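Local structure of effector protein HopAB2 (Pseudomonas syringae, 2FD4) at residues P9-K22 / N109-P122. The protein acts as a virulence effector that suppresses programmed cell death in susceptible plants, its C-terminal domain, which forms this chain, being an E3 ubiquitin ligase. Sequence-based numbering, arbitrary orientation.
Sequences PIASQFSQLRTISK and NAENIAKYAFRIVP
R18 bends at its third torsion (chi3 -77°), which brings one face of its guanidinium against F118 CZ, R18 CZ to F118 CZ 3.5 Å with the planes 38° apart, while R18 NH2 donates to a lone pair of A114 O (2.8 Å). Arginine suits the place because its long chain ends in a flat group with several N-H donors; NH1 bonds Q73 O, and a water accepts from R18 N and NE and donates to A117 O. R119 leaves its backbone with CG anti to N (chi1 173°), carrying CD over one face of the F14 ring, 3.4 Å from the centroid, a CH-pi contact made by its aliphatic stem. Its NH2 donates to a second water, which bonds S15 O and L17 O. Strands 18-21 and 117-121 run parallel, with R119 N to R18 O at 2.9 Å and V121 N to I20 O at 3.0 Å. On the face shared with F118, branched I20 sets CD1 3.4 Å from F118 CB; both touch L83. L17 reaches small A114 and A117, whose methyls permit close approach. Nearer the start of both segments, Q13 NE2 donates nearly straight to A110 O (2.9 Å) and also to P9 O, both in the amide plane. Strand 18-21 thus becomes an outer strand of the U-box-like ligase domain, joined to the C-terminal strand; the buried R18 charge is probably eased by the carbonyl oxygens and the F118 ring beside it.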
ATOM      1  N   PRO A   9     -13.437   0.959   2.633  1.00 47.70           N
ATOM      2  CA  PRO A   9     -13.123   0.422   3.976  1.00 47.33           C
ATOM      3  C   PRO A   9     -11.632   0.088   4.198  1.00 47.81           C
ATOM      4  O   PRO A   9     -11.165   0.004   5.355  1.00 46.79           O
ATOM      5  CB  PRO A   9     -13.956  -0.848   4.077  1.00 48.94           C
ATOM      6  CG  PRO A   9     -14.766  -0.942   2.833  1.00 47.97           C
ATOM      7  CD  PRO A   9     -14.458   0.168   1.921  1.00 47.75           C
ATOM      8  N   ILE A  10     -10.923  -0.122   3.089  1.00 47.80           N
ATOM      9  CA  ILE A  10      -9.472  -0.409   3.088  1.00 47.23           C
ATOM     10  C   ILE A  10      -8.712   0.894   2.827  1.00 47.51           C
ATOM     11  O   ILE A  10      -7.908   1.283   3.656  1.00 46.59           O
ATOM     12  CB  ILE A  10      -9.109  -1.487   2.048  1.00 47.50           C
ATOM     13  CG1 ILE A  10      -9.799  -2.794   2.423  1.00 46.26           C
ATOM     14  CG2 ILE A  10      -7.562  -1.639   1.887  1.00 47.83           C
ATOM     15  CD1 ILE A  10      -9.675  -3.842   1.385  1.00 47.71           C
ATOM     16  N   ALA A  11      -8.993   1.594   1.726  1.00 48.23           N
ATOM     17  CA  ALA A  11      -8.171   2.782   1.426  1.00 48.73           C
ATOM     18  C   ALA A  11      -8.318   3.909   2.493  1.00 49.43           C
ATOM     19  O   ALA A  11      -7.394   4.763   2.668  1.00 47.85           O
ATOM     20  CB  ALA A  11      -8.461   3.328   0.041  1.00 49.71           C
ATOM     21  N   SER A  12      -9.467   3.958   3.176  1.00 48.53           N
ATOM     22  CA  SER A  12      -9.672   4.932   4.256  1.00 47.94           C
ATOM     23  C   SER A  12      -8.710   4.702   5.470  1.00 47.26           C
ATOM     24  O   SER A  12      -8.563   5.563   6.324  1.00 46.85           O
ATOM     25  CB  SER A  12     -11.113   4.967   4.727  1.00 49.18           C
ATOM     26  OG  SER A  12     -11.415   3.802   5.495  1.00 47.86           O
ATOM     27  N   GLN A  13      -8.027   3.567   5.517  1.00 46.89           N
ATOM     28  CA  GLN A  13      -7.017   3.329   6.577  1.00 47.75           C
ATOM     29  C   GLN A  13      -5.620   3.894   6.306  1.00 47.23           C
ATOM     30  O   GLN A  13      -4.730   3.857   7.166  1.00 47.15           O
ATOM     31  CB  GLN A  13      -6.914   1.837   6.837  1.00 48.55           C
ATOM     32  CG  GLN A  13      -8.141   1.305   7.483  1.00 48.84           C
ATOM     33  CD  GLN A  13      -8.054  -0.159   7.796  1.00 47.89           C
ATOM     34  OE1 GLN A  13      -7.198  -0.577   8.585  1.00 48.82           O
ATOM     35  NE2 GLN A  13      -8.936  -0.960   7.195  1.00 44.45           N
ATOM     36  N   PHE A  14      -5.417   4.432   5.116  1.00 47.21           N
ATOM     37  CA  PHE A  14      -4.118   4.937   4.679  1.00 46.57           C
ATOM     38  C   PHE A  14      -3.478   5.813   5.713  1.00 45.98           C
ATOM     39  O   PHE A  14      -2.341   5.595   6.066  1.00 45.19           O
ATOM     40  CB  PHE A  14      -4.284   5.671   3.371  1.00 47.09           C
ATOM     41  CG  PHE A  14      -3.013   6.191   2.783  1.00 46.77           C
ATOM     42  CD1 PHE A  14      -2.003   5.307   2.394  1.00 47.02           C
ATOM     43  CD2 PHE A  14      -2.829   7.548   2.573  1.00 48.24           C
ATOM     44  CE1 PHE A  14      -0.874   5.729   1.854  1.00 46.97           C
ATOM     45  CE2 PHE A  14      -1.698   7.995   1.994  1.00 48.89           C
ATOM     46  CZ  PHE A  14      -0.704   7.095   1.601  1.00 49.13           C
ATOM     47  N   SER A  15      -4.197   6.810   6.212  1.00 45.45           N
ATOM     48  CA  SER A  15      -3.638   7.774   7.199  1.00 45.18           C
ATOM     49  C   SER A  15      -3.290   7.251   8.600  1.00 45.11           C
ATOM     50  O   SER A  15      -2.672   7.970   9.371  1.00 43.68           O
ATOM     51  CB  SER A  15      -4.594   8.949   7.362  1.00 44.95           C
ATOM     52  OG  SER A  15      -4.638   9.632   6.172  1.00 51.21           O
ATOM     53  N   GLN A  16      -3.765   6.062   8.917  1.00 46.47           N
ATOM     54  CA  GLN A  16      -3.506   5.390  10.171  1.00 47.53           C
ATOM     55  C   GLN A  16      -2.393   4.394  10.132  1.00 47.44           C
ATOM     56  O   GLN A  16      -2.084   3.751  11.125  1.00 49.48           O
ATOM     57  CB  GLN A  16      -4.779   4.663  10.578  1.00 48.60           C
ATOM     58  CG  GLN A  16      -5.931   5.594  10.676  1.00 49.38           C
ATOM     59  CD  GLN A  16      -7.264   4.953  10.667  1.00 52.48           C
ATOM     60  OE1 GLN A  16      -7.640   4.231   9.756  1.00 53.78           O
ATOM     61  NE2 GLN A  16      -8.060   5.294  11.698  1.00 50.30           N
ATOM     62  N   LEU A  17      -1.832   4.197   8.965  1.00 47.97           N
ATOM     63  CA  LEU A  17      -0.827   3.155   8.783  1.00 47.74           C
ATOM     64  C   LEU A  17       0.426   3.547   9.488  1.00 46.96           C
ATOM     65  O   LEU A  17       0.742   4.728   9.613  1.00 47.91           O
ATOM     66  CB  LEU A  17      -0.548   2.949   7.307  1.00 47.42           C
ATOM     67  CG  LEU A  17      -1.668   2.345   6.446  1.00 48.57           C
ATOM     68  CD1 LEU A  17      -1.170   2.192   5.019  1.00 48.19           C
ATOM     69  CD2 LEU A  17      -2.127   1.055   6.932  1.00 49.52           C
ATOM     70  N   ARG A  18       1.186   2.532   9.899  1.00 48.81           N
ATOM     71  CA  ARG A  18       2.601   2.718  10.254  1.00 48.53           C
ATOM     72  C   ARG A  18       3.281   3.331   9.054  1.00 48.79           C
ATOM     73  O   ARG A  18       2.860   3.114   7.901  1.00 49.39           O
ATOM     74  CB  ARG A  18       3.283   1.394  10.573  1.00 47.29           C
ATOM     75  CG  ARG A  18       2.794   0.765  11.890  1.00 46.19           C
ATOM     76  CD  ARG A  18       3.312  -0.616  12.045  1.00 48.25           C
ATOM     77  NE  ARG A  18       2.569  -1.556  11.193  1.00 46.33           N
ATOM     78  CZ  ARG A  18       2.773  -2.844  11.128  1.00 47.86           C
ATOM     79  NH1 ARG A  18       3.708  -3.436  11.866  1.00 47.66           N
ATOM     80  NH2 ARG A  18       2.016  -3.570  10.294  1.00 46.33           N
ATOM     81  N   THR A  19       4.343   4.090   9.310  1.00 48.12           N
ATOM     82  CA  THR A  19       5.017   4.811   8.240  1.00 48.19           C
ATOM     83  C   THR A  19       6.464   4.389   8.077  1.00 48.12           C
ATOM     84  O   THR A  19       7.077   3.820   8.973  1.00 47.57           O
ATOM     85  CB  THR A  19       4.923   6.323   8.411  1.00 48.03           C
ATOM     86  OG1 THR A  19       5.694   6.770   9.564  1.00 48.09           O
ATOM     87  CG2 THR A  19       3.459   6.740   8.519  1.00 50.60           C
ATOM     88  N   ILE A  20       6.966   4.637   6.878  1.00 47.62           N
ATOM     89  CA  ILE A  20       8.317   4.405   6.521  1.00 46.96           C
ATOM     90  C   ILE A  20       8.704   5.613   5.732  1.00 47.20           C
ATOM     91  O   ILE A  20       8.023   6.002   4.840  1.00 45.74           O
ATOM     92  CB  ILE A  20       8.497   3.145   5.685  1.00 46.51           C
ATOM     93  CG1 ILE A  20       8.063   1.902   6.471  1.00 45.92           C
ATOM     94  CG2 ILE A  20       9.945   2.964   5.272  1.00 48.43           C
ATOM     95  CD1 ILE A  20       7.951   0.669   5.555  1.00 47.55           C
ATOM     96  N   SER A  21       9.799   6.243   6.112  1.00 47.46           N
ATOM     97  CA  SER A  21      10.250   7.427   5.429  1.00 49.32           C
ATOM     98  C   SER A  21      10.757   7.078   4.059  1.00 49.59           C
ATOM     99  O   SER A  21      11.261   5.993   3.869  1.00 49.96           O
ATOM    100  CB  SER A  21      11.367   8.055   6.262  1.00 49.59           C
ATOM    101  OG  SER A  21      10.852   8.104   7.572  1.00 51.72           O
ATOM    102  N   LYS A  22      10.667   8.021   3.127  1.00 51.06           N
ATOM    103  CA  LYS A  22      11.263   7.864   1.810  1.00 51.86           C
ATOM    104  C   LYS A  22      12.715   7.451   1.893  1.00 52.74           C
ATOM    105  O   LYS A  22      13.195   6.718   1.032  1.00 54.25           O
ATOM    106  CB  LYS A  22      11.143   9.150   1.002  1.00 51.63           C
ATOM    107  CG  LYS A  22      11.576   8.973  -0.439  1.00 52.86           C
ATOM    108  CD  LYS A  22      10.803   9.867  -1.393  1.00 53.88           C
ATOM    109  CE  LYS A  22      11.588  11.094  -1.783  1.00 55.60           C
ATOM    110  NZ  LYS A  22      10.753  11.978  -2.644  1.00 56.92           N
ATOM    111  N   ASN A 109      -7.800  -8.029   3.839  1.00 48.32           N
ATOM    112  CA  ASN A 109      -9.073  -7.284   3.849  1.00 47.82           C
ATOM    113  C   ASN A 109      -8.940  -6.089   4.813  1.00 47.66           C
ATOM    114  O   ASN A 109      -7.826  -5.804   5.315  1.00 47.31           O
ATOM    115  CB  ASN A 109     -10.235  -8.261   4.230  1.00 48.14           C
ATOM    116  CG  ASN A 109     -10.001  -8.984   5.539  1.00 47.37           C
ATOM    117  OD1 ASN A 109      -9.258  -8.507   6.389  1.00 49.06           O
ATOM    118  ND2 ASN A 109     -10.620 -10.189   5.708  1.00 48.21           N
ATOM    119  N   ALA A 110     -10.046  -5.361   5.031  1.00 47.24           N
ATOM    120  CA  ALA A 110     -10.070  -4.197   5.957  1.00 47.02           C
ATOM    121  C   ALA A 110      -9.610  -4.567   7.330  1.00 47.28           C
ATOM    122  O   ALA A 110      -8.971  -3.783   8.030  1.00 48.06           O
ATOM    123  CB  ALA A 110     -11.472  -3.571   6.045  1.00 47.75           C
ATOM    124  N   GLU A 111      -9.948  -5.791   7.743  1.00 47.58           N
ATOM    125  CA  GLU A 111      -9.671  -6.224   9.060  1.00 47.47           C
ATOM    126  C   GLU A 111      -8.168  -6.267   9.365  1.00 47.39           C
ATOM    127  O   GLU A 111      -7.772  -5.916  10.462  1.00 48.86           O
ATOM    128  CB  GLU A 111     -10.324  -7.599   9.278  1.00 48.24           C
ATOM    129  CG  GLU A 111     -11.831  -7.601   9.345  1.00 51.96           C
ATOM    130  CD  GLU A 111     -12.601  -7.041   8.118  1.00 55.85           C
ATOM    131  OE1 GLU A 111     -12.264  -7.366   6.968  1.00 55.73           O
ATOM    132  OE2 GLU A 111     -13.617  -6.301   8.329  1.00 60.78           O
ATOM    133  N   ASN A 112      -7.328  -6.709   8.434  1.00 46.82           N
ATOM    134  CA  ASN A 112      -5.899  -6.886   8.727  1.00 47.42           C
ATOM    135  C   ASN A 112      -4.919  -6.064   7.860  1.00 47.36           C
ATOM    136  O   ASN A 112      -3.703  -6.202   7.981  1.00 46.20           O
ATOM    137  CB  ASN A 112      -5.523  -8.374   8.644  1.00 47.54           C
ATOM    138  CG  ASN A 112      -5.551  -8.937   7.208  1.00 48.98           C
ATOM    139  OD1 ASN A 112      -6.066  -8.314   6.272  1.00 49.52           O
ATOM    140  ND2 ASN A 112      -4.986 -10.144   7.045  1.00 49.16           N
ATOM    141  N   ILE A 113      -5.412  -5.157   7.006  1.00 47.76           N
ATOM    142  CA  ILE A 113      -4.489  -4.476   6.063  1.00 46.58           C
ATOM    143  C   ILE A 113      -3.387  -3.699   6.822  1.00 47.18           C
ATOM    144  O   ILE A 113      -2.228  -3.628   6.386  1.00 46.58           O
ATOM    145  CB  ILE A 113      -5.287  -3.538   5.103  1.00 47.52           C
ATOM    146  CG1 ILE A 113      -4.352  -2.873   4.099  1.00 48.06           C
ATOM    147  CG2 ILE A 113      -6.050  -2.511   5.867  1.00 45.46           C
ATOM    148  CD1 ILE A 113      -3.665  -3.814   3.191  1.00 50.07           C
ATOM    149  N   ALA A 114      -3.715  -3.178   7.996  1.00 46.42           N
ATOM    150  CA  ALA A 114      -2.765  -2.311   8.708  1.00 47.15           C
ATOM    151  C   ALA A 114      -1.579  -3.122   9.266  1.00 46.87           C
ATOM    152  O   ALA A 114      -0.538  -2.551   9.551  1.00 47.86           O
ATOM    153  CB  ALA A 114      -3.431  -1.585   9.798  1.00 48.00           C
ATOM    154  N   LYS A 115      -1.751  -4.437   9.345  1.00 47.12           N
ATOM    155  CA  LYS A 115      -0.683  -5.366   9.769  1.00 46.90           C
ATOM    156  C   LYS A 115       0.288  -5.642   8.618  1.00 46.30           C
ATOM    157  O   LYS A 115       1.436  -6.150   8.850  1.00 47.43           O
ATOM    158  CB  LYS A 115      -1.297  -6.681  10.246  1.00 46.62           C
ATOM    159  CG  LYS A 115      -2.241  -6.555  11.422  1.00 47.62           C
ATOM    160  CD  LYS A 115      -2.787  -7.909  11.860  1.00 49.41           C
ATOM    161  CE  LYS A 115      -4.112  -7.733  12.669  1.00 51.10           C
ATOM    162  NZ  LYS A 115      -4.720  -9.054  13.080  1.00 54.39           N
ATOM    163  N   TYR A 116      -0.135  -5.306   7.397  1.00 46.62           N
ATOM    164  CA  TYR A 116       0.691  -5.550   6.258  1.00 46.64           C
ATOM    165  C   TYR A 116       1.168  -4.308   5.574  1.00 45.68           C
ATOM    166  O   TYR A 116       2.181  -4.403   4.915  1.00 44.99           O
ATOM    167  CB  TYR A 116      -0.068  -6.376   5.197  1.00 46.96           C
ATOM    168  CG  TYR A 116      -0.321  -7.827   5.509  1.00 45.50           C
ATOM    169  CD1 TYR A 116       0.484  -8.810   4.961  1.00 46.91           C
ATOM    170  CD2 TYR A 116      -1.442  -8.233   6.210  1.00 46.20           C
ATOM    171  CE1 TYR A 116       0.257 -10.102   5.171  1.00 46.88           C
ATOM    172  CE2 TYR A 116      -1.706  -9.575   6.412  1.00 48.99           C
ATOM    173  CZ  TYR A 116      -0.826 -10.500   5.877  1.00 51.12           C
ATOM    174  OH  TYR A 116      -1.007 -11.838   6.027  1.00 51.50           O
ATOM    175  N   ALA A 117       0.408  -3.202   5.625  1.00 46.34           N
ATOM    176  CA  ALA A 117       0.678  -2.018   4.773  1.00 44.47           C
ATOM    177  C   ALA A 117       1.375  -0.899   5.558  1.00 45.61           C
ATOM    178  O   ALA A 117       1.044  -0.648   6.724  1.00 43.74           O
ATOM    179  CB  ALA A 117      -0.586  -1.500   4.133  1.00 45.85           C
ATOM    180  N   PHE A 118       2.339  -0.265   4.890  1.00 44.93           N
ATOM    181  CA  PHE A 118       3.134   0.848   5.460  1.00 45.31           C
ATOM    182  C   PHE A 118       2.987   2.027   4.516  1.00 45.13           C
ATOM    183  O   PHE A 118       3.124   1.875   3.301  1.00 44.92           O
ATOM    184  CB  PHE A 118       4.586   0.419   5.552  1.00 44.98           C
ATOM    185  CG  PHE A 118       4.786  -0.661   6.539  1.00 46.00           C
ATOM    186  CD1 PHE A 118       5.060  -0.347   7.856  1.00 44.28           C
ATOM    187  CD2 PHE A 118       4.637  -1.994   6.181  1.00 44.18           C
ATOM    188  CE1 PHE A 118       5.211  -1.333   8.807  1.00 44.58           C
ATOM    189  CE2 PHE A 118       4.774  -3.001   7.131  1.00 42.63           C
ATOM    190  CZ  PHE A 118       5.069  -2.662   8.451  1.00 45.63           C
ATOM    191  N   ARG A 119       2.563   3.174   5.030  1.00 44.06           N
ATOM    192  CA  ARG A 119       2.505   4.392   4.235  1.00 44.46           C
ATOM    193  C   ARG A 119       3.879   5.045   4.063  1.00 45.85           C
ATOM    194  O   ARG A 119       4.612   5.255   5.043  1.00 44.24           O
ATOM    195  CB  ARG A 119       1.499   5.362   4.890  1.00 44.85           C
ATOM    196  CG  ARG A 119       1.488   6.696   4.263  1.00 44.43           C
ATOM    197  CD  ARG A 119       0.277   7.469   4.671  1.00 47.57           C
ATOM    198  NE  ARG A 119       0.426   7.986   5.986  1.00 47.61           N
ATOM    199  CZ  ARG A 119       0.986   9.149   6.317  1.00 50.42           C
ATOM    200  NH1 ARG A 119       1.472  10.014   5.405  1.00 53.16           N
ATOM    201  NH2 ARG A 119       1.070   9.470   7.594  1.00 46.26           N
ATOM    202  N   ILE A 120       4.259   5.334   2.801  1.00 45.62           N
ATOM    203  CA  ILE A 120       5.558   5.936   2.548  1.00 46.89           C
ATOM    204  C   ILE A 120       5.439   7.468   2.603  1.00 47.24           C
ATOM    205  O   ILE A 120       4.606   8.066   1.909  1.00 46.82           O
ATOM    206  CB  ILE A 120       6.157   5.483   1.211  1.00 46.78           C
ATOM    207  CG1 ILE A 120       6.053   3.961   1.047  1.00 46.66           C
ATOM    208  CG2 ILE A 120       7.631   5.914   1.106  1.00 45.94           C
ATOM    209  CD1 ILE A 120       6.479   3.162   2.270  1.00 47.75           C
ATOM    210  N   VAL A 121       6.252   8.063   3.460  1.00 47.16           N
ATOM    211  CA  VAL A 121       6.282   9.506   3.686  1.00 47.76           C
ATOM    212  C   VAL A 121       7.635  10.108   3.294  1.00 47.79           C
ATOM    213  O   VAL A 121       8.642   9.401   3.195  1.00 47.63           O
ATOM    214  CB  VAL A 121       5.998   9.853   5.168  1.00 47.83           C
ATOM    215  CG1 VAL A 121       4.635   9.297   5.594  1.00 46.53           C
ATOM    216  CG2 VAL A 121       7.097   9.329   6.093  1.00 47.11           C
ATOM    217  N   PRO A 122       7.658  11.419   3.027  1.00 48.66           N
ATOM    218  CA  PRO A 122       8.954  12.098   2.853  1.00 48.55           C
ATOM    219  C   PRO A 122       9.836  12.122   4.125  1.00 50.22           C
ATOM    220  O   PRO A 122       9.310  12.050   5.254  1.00 51.15           O
ATOM    221  CB  PRO A 122       8.554  13.520   2.445  1.00 48.59           C
ATOM    222  CG  PRO A 122       7.131  13.481   2.088  1.00 48.29           C
ATOM    223  CD  PRO A 122       6.526  12.344   2.852  1.00 48.39           C
TER
HETATM  224  O   HOH W   1      -6.434  -3.001   9.300  1.00 36.30           O
HETATM  225  O   HOH W   2       0.234   7.309   9.105  1.00 40.82           O
HETATM  226  O   HOH W   3       0.555  -0.396   9.361  1.00 40.04           O